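Local coordinates for putative Acetyltransferase (Pyrococcus horikoshii, PDB 3DDD), which binds coenzyme A and probably transfers an acyl group to an acceptor, as expected of a GNAT-family acetyltransferase, at residues 145-150 / 258-263; 240-245 / 280-285. All coordinates share one frame; numbering follows the deposited sequence. Where two conformers were deposited one is given.

Contact 1. Residues 145-150 / 258-263; sequences TVRYEL and SQVTSC
Arg147 faces two residues at once, Val260 and Thr261. Arg147 O takes the N-H of Val260, with Val260 N 2.7 Å away. Thr261 N reaches Arg147 O only weakly, at 3.4 Å. In return Arg147 N gives a short bond to Thr261 O, 2.8 Å. This is a classic beta bulge, set in an antiparallel pairing of strands 140-149 and 258-267. Thr145 with Cys263 and Glu149 with Ser258 are hydrogen-bonded pairs at the two ends of the paired region.

Val260 is the extra residue of the bulge. Its side chain leans toward strand 140-149, and Val260 CB lies 3.4 Å from Arg147 O. The Arg147 chain leaves with CG anti to the backbone N (chi1 -173°). Its first part lies alongside Thr261, with Arg147 CB 3.8 Å from Thr261 CG2. The chain then bends, and its guanidinium end was modelled in two positions.

Tyr148, Val146, Gln259 and Ser262 share the other face. The Tyr148 ring leans across Gln259, and Tyr148 CE1 lies 3.6 Å from Gln259 CB. Ring and amide planes stand 83° apart. The extended Gln259 chain also lies perpendicular across Val146, with Val146 CG1 3.7 Å from Gln259 CD. The second methyl, Val146 CG2, meets Ser262 CB.

Further out, Asp125 OD1 holds the hydroxyl of Thr145. Tyr148 also packs on Ile252 of helix 246-252, and its backbone pairs with Ile239.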
ATOM      1  N   THR A 145       7.247  -1.922   9.058  1.00 34.62           N
ATOM      2  CA  THR A 145       7.262  -2.422   7.701  1.00 31.50           C
ATOM      3  C   THR A 145       8.335  -1.573   7.039  1.00 31.19           C
ATOM      4  O   THR A 145       8.155  -0.373   6.864  1.00 31.43           O
ATOM      5  CB  THR A 145       5.870  -2.240   6.995  1.00 33.60           C
ATOM      6  OG1 THR A 145       5.214  -1.057   7.472  1.00 28.46           O
ATOM      7  CG2 THR A 145       4.952  -3.431   7.229  1.00 24.84           C
ATOM      8  N   VAL A 146       9.444  -2.219   6.665  1.00 33.86           N
ATOM      9  CA  VAL A 146      10.704  -1.539   6.279  1.00 32.57           C
ATOM     10  C   VAL A 146      11.010  -1.677   4.786  1.00 33.39           C
ATOM     11  O   VAL A 146      11.095  -2.784   4.253  1.00 37.36           O
ATOM     12  CB  VAL A 146      11.878  -2.044   7.126  1.00 32.27           C
ATOM     13  CG1 VAL A 146      13.148  -1.292   6.809  1.00 26.87           C
ATOM     14  CG2 VAL A 146      11.543  -1.884   8.608  1.00 32.17           C
ATOM     15  N   ARG A 147      11.162  -0.534   4.124  0.50 33.28           N
ATOM     16  CA  ARG A 147      11.399  -0.447   2.686  0.50 32.83           C
ATOM     17  C   ARG A 147      12.912  -0.510   2.439  0.50 34.13           C
ATOM     18  O   ARG A 147      13.661   0.329   2.954  0.50 32.41           O
ATOM     19  CB  ARG A 147      10.794   0.868   2.154  0.50 32.65           C
ATOM     20  CG  ARG A 147      10.795   1.072   0.619  0.50 34.84           C
ATOM     21  CD  ARG A 147      10.166   2.449   0.230  0.50 33.34           C
ATOM     22  NE  ARG A 147       8.752   2.396  -0.198  0.50 41.46           N
ATOM     23  CZ  ARG A 147       7.849   3.380  -0.045  0.50 41.94           C
ATOM     24  NH1 ARG A 147       8.156   4.539   0.564  0.50 38.67           N
ATOM     25  NH2 ARG A 147       6.604   3.194  -0.484  0.50 24.37           N
ATOM     26  N   TYR A 148      13.346  -1.524   1.682  1.00 34.22           N
ATOM     27  CA  TYR A 148      14.755  -1.746   1.361  1.00 33.28           C
ATOM     28  C   TYR A 148      14.934  -1.641  -0.124  1.00 33.28           C
ATOM     29  O   TYR A 148      14.064  -2.056  -0.871  1.00 32.04           O
ATOM     30  CB  TYR A 148      15.222  -3.141   1.804  1.00 33.01           C
ATOM     31  CG  TYR A 148      15.480  -3.226   3.291  1.00 29.65           C
ATOM     32  CD1 TYR A 148      16.651  -2.720   3.839  1.00 34.52           C
ATOM     33  CD2 TYR A 148      14.539  -3.784   4.154  1.00 30.75           C
ATOM     34  CE1 TYR A 148      16.903  -2.793   5.194  1.00 34.09           C
ATOM     35  CE2 TYR A 148      14.780  -3.871   5.513  1.00 37.81           C
ATOM     36  CZ  TYR A 148      15.964  -3.372   6.027  1.00 37.67           C
ATOM     37  OH  TYR A 148      16.193  -3.435   7.376  1.00 39.14           O
ATOM     38  N   GLU A 149      16.067  -1.086  -0.546  1.00 31.56           N
ATOM     39  CA  GLU A 149      16.438  -1.076  -1.941  1.00 32.77           C
ATOM     40  C   GLU A 149      17.537  -2.118  -2.077  1.00 33.48           C
ATOM     41  O   GLU A 149      18.463  -2.150  -1.269  1.00 34.80           O
ATOM     42  CB  GLU A 149      16.959   0.296  -2.386  1.00 31.18           C
ATOM     43  CG  GLU A 149      17.135   0.405  -3.864  1.00 32.51           C
ATOM     44  CD  GLU A 149      17.835   1.690  -4.309  1.00 30.03           C
ATOM     45  OE1 GLU A 149      17.587   2.763  -3.737  1.00 36.81           O
ATOM     46  OE2 GLU A 149      18.650   1.616  -5.236  1.00 38.70           O
ATOM     47  N   LEU A 150      17.423  -2.943  -3.112  1.00 30.83           N
ATOM     48  CA  LEU A 150      18.288  -4.086  -3.344  1.00 30.77           C
ATOM     49  C   LEU A 150      19.345  -3.600  -4.344  1.00 29.48           C
ATOM     50  O   LEU A 150      18.998  -3.138  -5.419  1.00 29.45           O
ATOM     51  CB  LEU A 150      17.463  -5.252  -3.943  1.00 31.52           C
ATOM     52  CG  LEU A 150      16.193  -5.748  -3.224  1.00 30.44           C
ATOM     53  CD1 LEU A 150      15.455  -6.848  -4.006  1.00 23.84           C
ATOM     54  CD2 LEU A 150      16.494  -6.212  -1.818  1.00 28.35           C
ATOM     55  N   SER A 258      19.908  -1.518   1.002  1.00 33.00           N
ATOM     56  CA  SER A 258      20.026  -0.183   1.532  1.00 33.17           C
ATOM     57  C   SER A 258      18.657   0.179   2.064  1.00 35.16           C
ATOM     58  O   SER A 258      17.669   0.166   1.323  1.00 34.13           O
ATOM     59  CB  SER A 258      20.447   0.767   0.413  1.00 34.06           C
ATOM     60  OG  SER A 258      20.409   2.119   0.822  1.00 37.28           O
ATOM     61  N   GLN A 259      18.571   0.478   3.359  1.00 38.92           N
ATOM     62  CA  GLN A 259      17.275   0.801   3.931  1.00 39.98           C
ATOM     63  C   GLN A 259      16.779   2.155   3.450  1.00 36.68           C
ATOM     64  O   GLN A 259      17.454   3.153   3.622  1.00 37.68           O
ATOM     65  CB  GLN A 259      17.303   0.810   5.451  1.00 40.25           C
ATOM     66  CG  GLN A 259      15.888   1.124   5.999  1.00 42.94           C
ATOM     67  CD  GLN A 259      15.815   1.183   7.488  1.00 43.29           C
ATOM     68  OE1 GLN A 259      16.339   0.307   8.189  1.00 45.56           O
ATOM     69  NE2 GLN A 259      15.129   2.198   7.995  1.00 44.59           N
ATOM     70  N   VAL A 260      15.562   2.202   2.931  1.00 36.55           N
ATOM     71  CA  VAL A 260      15.005   3.459   2.409  1.00 33.77           C
ATOM     72  C   VAL A 260      14.201   4.206   3.451  1.00 36.15           C
ATOM     73  O   VAL A 260      14.397   5.394   3.666  1.00 35.80           O
ATOM     74  CB  VAL A 260      14.062   3.226   1.194  1.00 32.57           C
ATOM     75  CG1 VAL A 260      13.539   4.575   0.671  1.00 28.66           C
ATOM     76  CG2 VAL A 260      14.767   2.464   0.116  1.00 26.42           C
ATOM     77  N   THR A 261      13.235   3.521   4.045  1.00 39.02           N
ATOM     78  CA  THR A 261      12.363   4.123   5.045  1.00 38.69           C
ATOM     79  C   THR A 261      11.636   3.038   5.817  1.00 37.25           C
ATOM     80  O   THR A 261      11.646   1.895   5.408  1.00 36.11           O
ATOM     81  CB  THR A 261      11.346   5.100   4.405  1.00 41.01           C
ATOM     82  OG1 THR A 261      10.790   5.918   5.443  1.00 42.28           O
ATOM     83  CG2 THR A 261      10.256   4.375   3.645  1.00 35.17           C
ATOM     84  N   SER A 262      11.071   3.369   6.968  1.00 37.27           N
ATOM     85  CA  SER A 262      10.151   2.452   7.627  1.00 37.66           C
ATOM     86  C   SER A 262       8.865   3.133   8.101  1.00 36.76           C
ATOM     87  O   SER A 262       8.810   4.327   8.324  1.00 37.12           O
ATOM     88  CB  SER A 262      10.820   1.727   8.770  1.00 37.29           C
ATOM     89  OG  SER A 262      10.884   2.548   9.889  1.00 45.00           O
ATOM     90  N   CYS A 263       7.813   2.328   8.190  1.00 37.70           N
ATOM     91  CA  CYS A 263       6.558   2.720   8.776  1.00 35.20           C
ATOM     92  C   CYS A 263       6.243   1.812   9.924  1.00 37.15           C
ATOM     93  O   CYS A 263       6.832   0.746  10.080  1.00 33.75           O
ATOM     94  CB  CYS A 263       5.429   2.586   7.775  1.00 33.77           C
ATOM     95  SG  CYS A 263       5.572   3.766   6.431  1.00 36.31           S
TER

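Contact 2. Residues 240-245 / 280-285; sequences IIPEVN and YGILAY
Residues 240-242 and 280-282 meet through one direct backbone hydrogen bond. Ile282 N donates to Ile240 O at 2.7 Å, and the bond runs nearly straight off the carbonyl. Gly281 CA lies 3.1 Å from Ile240 O, a CA-H...O contact to the same oxygen. Tyr280 O in turn accepts a CA-H contact from Ile241. A water extends the link: it accepts from Ile240 N and donates to Ile282 O. Beyond the strand, a type I turn runs from Pro242 to Asn245 and is closed by Asn245 N to Pro242 O.

Ile240 carries most of the side-chain packing, and its two branches do different work. Ile240 CD1 sits over the centre of one face of the Tyr285 ring, 4.0 Å from the centroid and 9° off the normal, a CH-pi contact. Ile240 CG2 touches the same ring at Tyr285 CE1, 3.5 Å away. Ile240 CG2 also meets Ile282 CG1 at 3.7 Å. A chi1 of 75° tucks Ile282 CG1 over its own backbone, where it reaches Ile240. The other branch, Ile282 CG2, packs against Pro242 CG, and these two side chains run in opposing directions.

At the far end Asn245 ND2 stands over the centre of one face of the Tyr280 ring, 3.6 Å above the plane. The amide is tilted 55° to the ring. Asn245 ND2 is also bonded to Tyr279 O, which helps hold it there. Asn245 OD1 makes weak bonds to Asp247 N and Ala248 N.

Asn245 is thus the N-cap of helix 246-252. On the other strand, Tyr280 and Gly281 form a classic beta bulge opposite Leu216 of strand 212-218, in the C-terminal GNAT-like part of the chain.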
ATOM      1  N   ILE A 240       9.312  -4.274   0.623  1.00 33.04           N
ATOM      2  CA  ILE A 240       8.913  -3.761   1.923  1.00 32.56           C
ATOM      3  C   ILE A 240       8.603  -4.974   2.796  1.00 33.84           C
ATOM      4  O   ILE A 240       7.599  -5.682   2.581  1.00 34.75           O
ATOM      5  CB  ILE A 240       7.690  -2.807   1.842  1.00 31.59           C
ATOM      6  CG1 ILE A 240       7.972  -1.634   0.910  1.00 33.28           C
ATOM      7  CG2 ILE A 240       7.383  -2.283   3.180  1.00 27.09           C
ATOM      8  CD1 ILE A 240       6.729  -0.852   0.516  1.00 27.66           C
ATOM      9  N   ILE A 241       9.463  -5.162   3.790  1.00 32.17           N
ATOM     10  CA  ILE A 241       9.493  -6.326   4.645  1.00 35.38           C
ATOM     11  C   ILE A 241       8.845  -6.038   6.001  1.00 32.59           C
ATOM     12  O   ILE A 241       9.196  -5.056   6.643  1.00 33.02           O
ATOM     13  CB  ILE A 241      10.972  -6.718   4.910  1.00 34.53           C
ATOM     14  CG1 ILE A 241      11.652  -7.116   3.601  1.00 31.42           C
ATOM     15  CG2 ILE A 241      11.051  -7.846   5.881  1.00 42.17           C
ATOM     16  CD1 ILE A 241      13.080  -7.514   3.828  1.00 39.85           C
ATOM     17  N   PRO A 242       7.960  -6.926   6.468  1.00 32.84           N
ATOM     18  CA  PRO A 242       7.461  -6.794   7.827  1.00 34.96           C
ATOM     19  C   PRO A 242       8.586  -7.220   8.761  1.00 35.84           C
ATOM     20  O   PRO A 242       9.126  -8.302   8.599  1.00 38.08           O
ATOM     21  CB  PRO A 242       6.286  -7.772   7.881  1.00 36.94           C
ATOM     22  CG  PRO A 242       6.146  -8.352   6.538  1.00 35.79           C
ATOM     23  CD  PRO A 242       7.427  -8.123   5.806  1.00 35.08           C
ATOM     24  N   GLU A 243       8.927  -6.374   9.722  0.50 38.28           N
ATOM     25  CA  GLU A 243      10.127  -6.573  10.545  0.50 39.12           C
ATOM     26  C   GLU A 243      10.009  -7.826  11.443  0.50 38.92           C
ATOM     27  O   GLU A 243      11.018  -8.314  11.958  0.50 40.09           O
ATOM     28  CB  GLU A 243      10.409  -5.287  11.355  0.50 39.90           C
ATOM     29  CG  GLU A 243      11.754  -5.212  12.094  0.50 40.10           C
ATOM     30  CD  GLU A 243      12.052  -3.822  12.675  0.50 39.34           C
ATOM     31  OE1 GLU A 243      11.176  -2.941  12.643  0.50 38.80           O
ATOM     32  OE2 GLU A 243      13.170  -3.612  13.183  0.50 43.83           O
ATOM     33  N   VAL A 244       8.787  -8.340  11.613  1.00 38.18           N
ATOM     34  CA  VAL A 244       8.532  -9.557  12.393  1.00 38.40           C
ATOM     35  C   VAL A 244       8.765 -10.855  11.625  1.00 40.27           C
ATOM     36  O   VAL A 244       8.674 -11.919  12.214  1.00 42.13           O
ATOM     37  CB  VAL A 244       7.086  -9.615  12.932  1.00 35.67           C
ATOM     38  CG1 VAL A 244       6.894  -8.596  14.051  1.00 42.77           C
ATOM     39  CG2 VAL A 244       6.081  -9.444  11.814  1.00 33.02           C
ATOM     40  N   ASN A 245       9.015 -10.777  10.316  1.00 41.20           N
ATOM     41  CA  ASN A 245       9.398 -11.948   9.545  1.00 41.28           C
ATOM     42  C   ASN A 245      10.897 -11.974   9.680  1.00 42.84           C
ATOM     43  O   ASN A 245      11.591 -11.197   9.024  1.00 42.48           O
ATOM     44  CB  ASN A 245       8.969 -11.825   8.079  1.00 40.35           C
ATOM     45  CG  ASN A 245       9.253 -13.071   7.279  1.00 35.05           C
ATOM     46  OD1 ASN A 245      10.170 -13.805   7.589  1.00 31.01           O
ATOM     47  ND2 ASN A 245       8.464 -13.314   6.228  1.00 38.40           N
ATOM     48  N   TYR A 280       6.830 -12.040   3.090  1.00 33.48           N
ATOM     49  CA  TYR A 280       8.182 -11.479   2.977  1.00 34.05           C
ATOM     50  C   TYR A 280       8.184 -10.048   2.491  1.00 33.49           C
ATOM     51  O   TYR A 280       9.050  -9.301   2.862  1.00 33.39           O
ATOM     52  CB  TYR A 280       9.056 -12.310   2.030  1.00 34.43           C
ATOM     53  CG  TYR A 280       9.513 -13.600   2.627  1.00 31.99           C
ATOM     54  CD1 TYR A 280       8.661 -14.692   2.693  1.00 35.25           C
ATOM     55  CD2 TYR A 280      10.774 -13.723   3.166  1.00 36.29           C
ATOM     56  CE1 TYR A 280       9.059 -15.882   3.274  1.00 27.59           C
ATOM     57  CE2 TYR A 280      11.182 -14.921   3.763  1.00 37.62           C
ATOM     58  CZ  TYR A 280      10.322 -15.992   3.802  1.00 30.39           C
ATOM     59  OH  TYR A 280      10.715 -17.184   4.377  1.00 33.44           O
ATOM     60  N   GLY A 281       7.217  -9.691   1.656  1.00 33.79           N
ATOM     61  CA  GLY A 281       7.145  -8.379   1.056  1.00 36.07           C
ATOM     62  C   GLY A 281       5.690  -7.974   0.956  1.00 35.00           C
ATOM     63  O   GLY A 281       4.874  -8.671   0.335  1.00 35.59           O
ATOM     64  N   ILE A 282       5.347  -6.852   1.576  1.00 33.68           N
ATOM     65  CA  ILE A 282       3.978  -6.387   1.524  1.00 31.73           C
ATOM     66  C   ILE A 282       3.701  -5.874   0.113  1.00 32.75           C
ATOM     67  O   ILE A 282       4.619  -5.543  -0.647  1.00 34.31           O
ATOM     68  CB  ILE A 282       3.646  -5.343   2.646  1.00 29.87           C
ATOM     69  CG1 ILE A 282       4.241  -3.968   2.376  1.00 34.81           C
ATOM     70  CG2 ILE A 282       4.088  -5.831   4.035  1.00 30.37           C
ATOM     71  CD1 ILE A 282       3.656  -2.901   3.314  1.00 31.88           C
ATOM     72  N   LEU A 283       2.429  -5.792  -0.236  1.00 34.46           N
ATOM     73  CA  LEU A 283       2.035  -5.274  -1.541  1.00 34.05           C
ATOM     74  C   LEU A 283       2.445  -3.807  -1.695  1.00 33.34           C
ATOM     75  O   LEU A 283       3.165  -3.470  -2.606  1.00 30.10           O
ATOM     76  CB  LEU A 283       0.522  -5.481  -1.771  1.00 34.60           C
ATOM     77  CG  LEU A 283       0.082  -5.336  -3.252  1.00 35.46           C
ATOM     78  CD1 LEU A 283      -1.158  -6.187  -3.580  1.00 36.55           C
ATOM     79  CD2 LEU A 283      -0.181  -3.889  -3.586  1.00 27.07           C
ATOM     80  N   ALA A 284       1.985  -2.949  -0.786  1.00 33.37           N
ATOM     81  CA  ALA A 284       2.267  -1.493  -0.830  1.00 32.34           C
ATOM     82  C   ALA A 284       1.897  -0.949   0.510  1.00 30.11           C
ATOM     83  O   ALA A 284       1.020  -1.487   1.145  1.00 32.15           O
ATOM     84  CB  ALA A 284       1.449  -0.781  -1.915  1.00 31.91           C
ATOM     85  N   TYR A 285       2.557   0.105   0.973  1.00 32.50           N
ATOM     86  CA  TYR A 285       2.135   0.761   2.225  1.00 32.26           C
ATOM     87  C   TYR A 285       0.641   1.226   2.152  1.00 34.47           C
ATOM     88  O   TYR A 285      -0.091   1.165   3.140  1.00 34.97           O
ATOM     89  CB  TYR A 285       3.015   1.948   2.529  1.00 33.25           C
ATOM     90  CG  TYR A 285       4.411   1.699   3.066  1.00 29.72           C
ATOM     91  CD1 TYR A 285       4.656   0.777   4.080  1.00 35.20           C
ATOM     92  CD2 TYR A 285       5.490   2.438   2.586  1.00 35.74           C
ATOM     93  CE1 TYR A 285       5.934   0.604   4.619  1.00 38.41           C
ATOM     94  CE2 TYR A 285       6.798   2.265   3.112  1.00 39.60           C
ATOM     95  CZ  TYR A 285       7.013   1.346   4.120  1.00 32.13           C
ATOM     96  OH  TYR A 285       8.280   1.182   4.646  1.00 33.83           O
TER
HETATM   97  O   HOH W   1       7.291  -5.459  -1.094  1.00 31.30           O

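In the fold
Strand 140-149 joins the two contacts. It pairs with strand 258-267 in contact 1 and with strand 238-242, which carries part of contact 2. The centres lie about 9 Å apart. Val146 N and Ile241 O, 2.8 Å apart, form a backbone hydrogen bond. Tyr285 bridges from contact 2: Tyr285 OH is hydrogen-bonded to Thr145 O, 2.7 Å away, and its ring packs against Arg147. The bound coenzyme A lies close by but touches neither Cys263 nor Tyr285. The side chain of Cys263 is about 6 Å from the bound coenzyme A. The side chain of Tyr285 is about 7 Å from the bound coenzyme A. Cys263 also lies about 5 Å, side chain to side chain, from Ser127, a coenzyme A-binding residue.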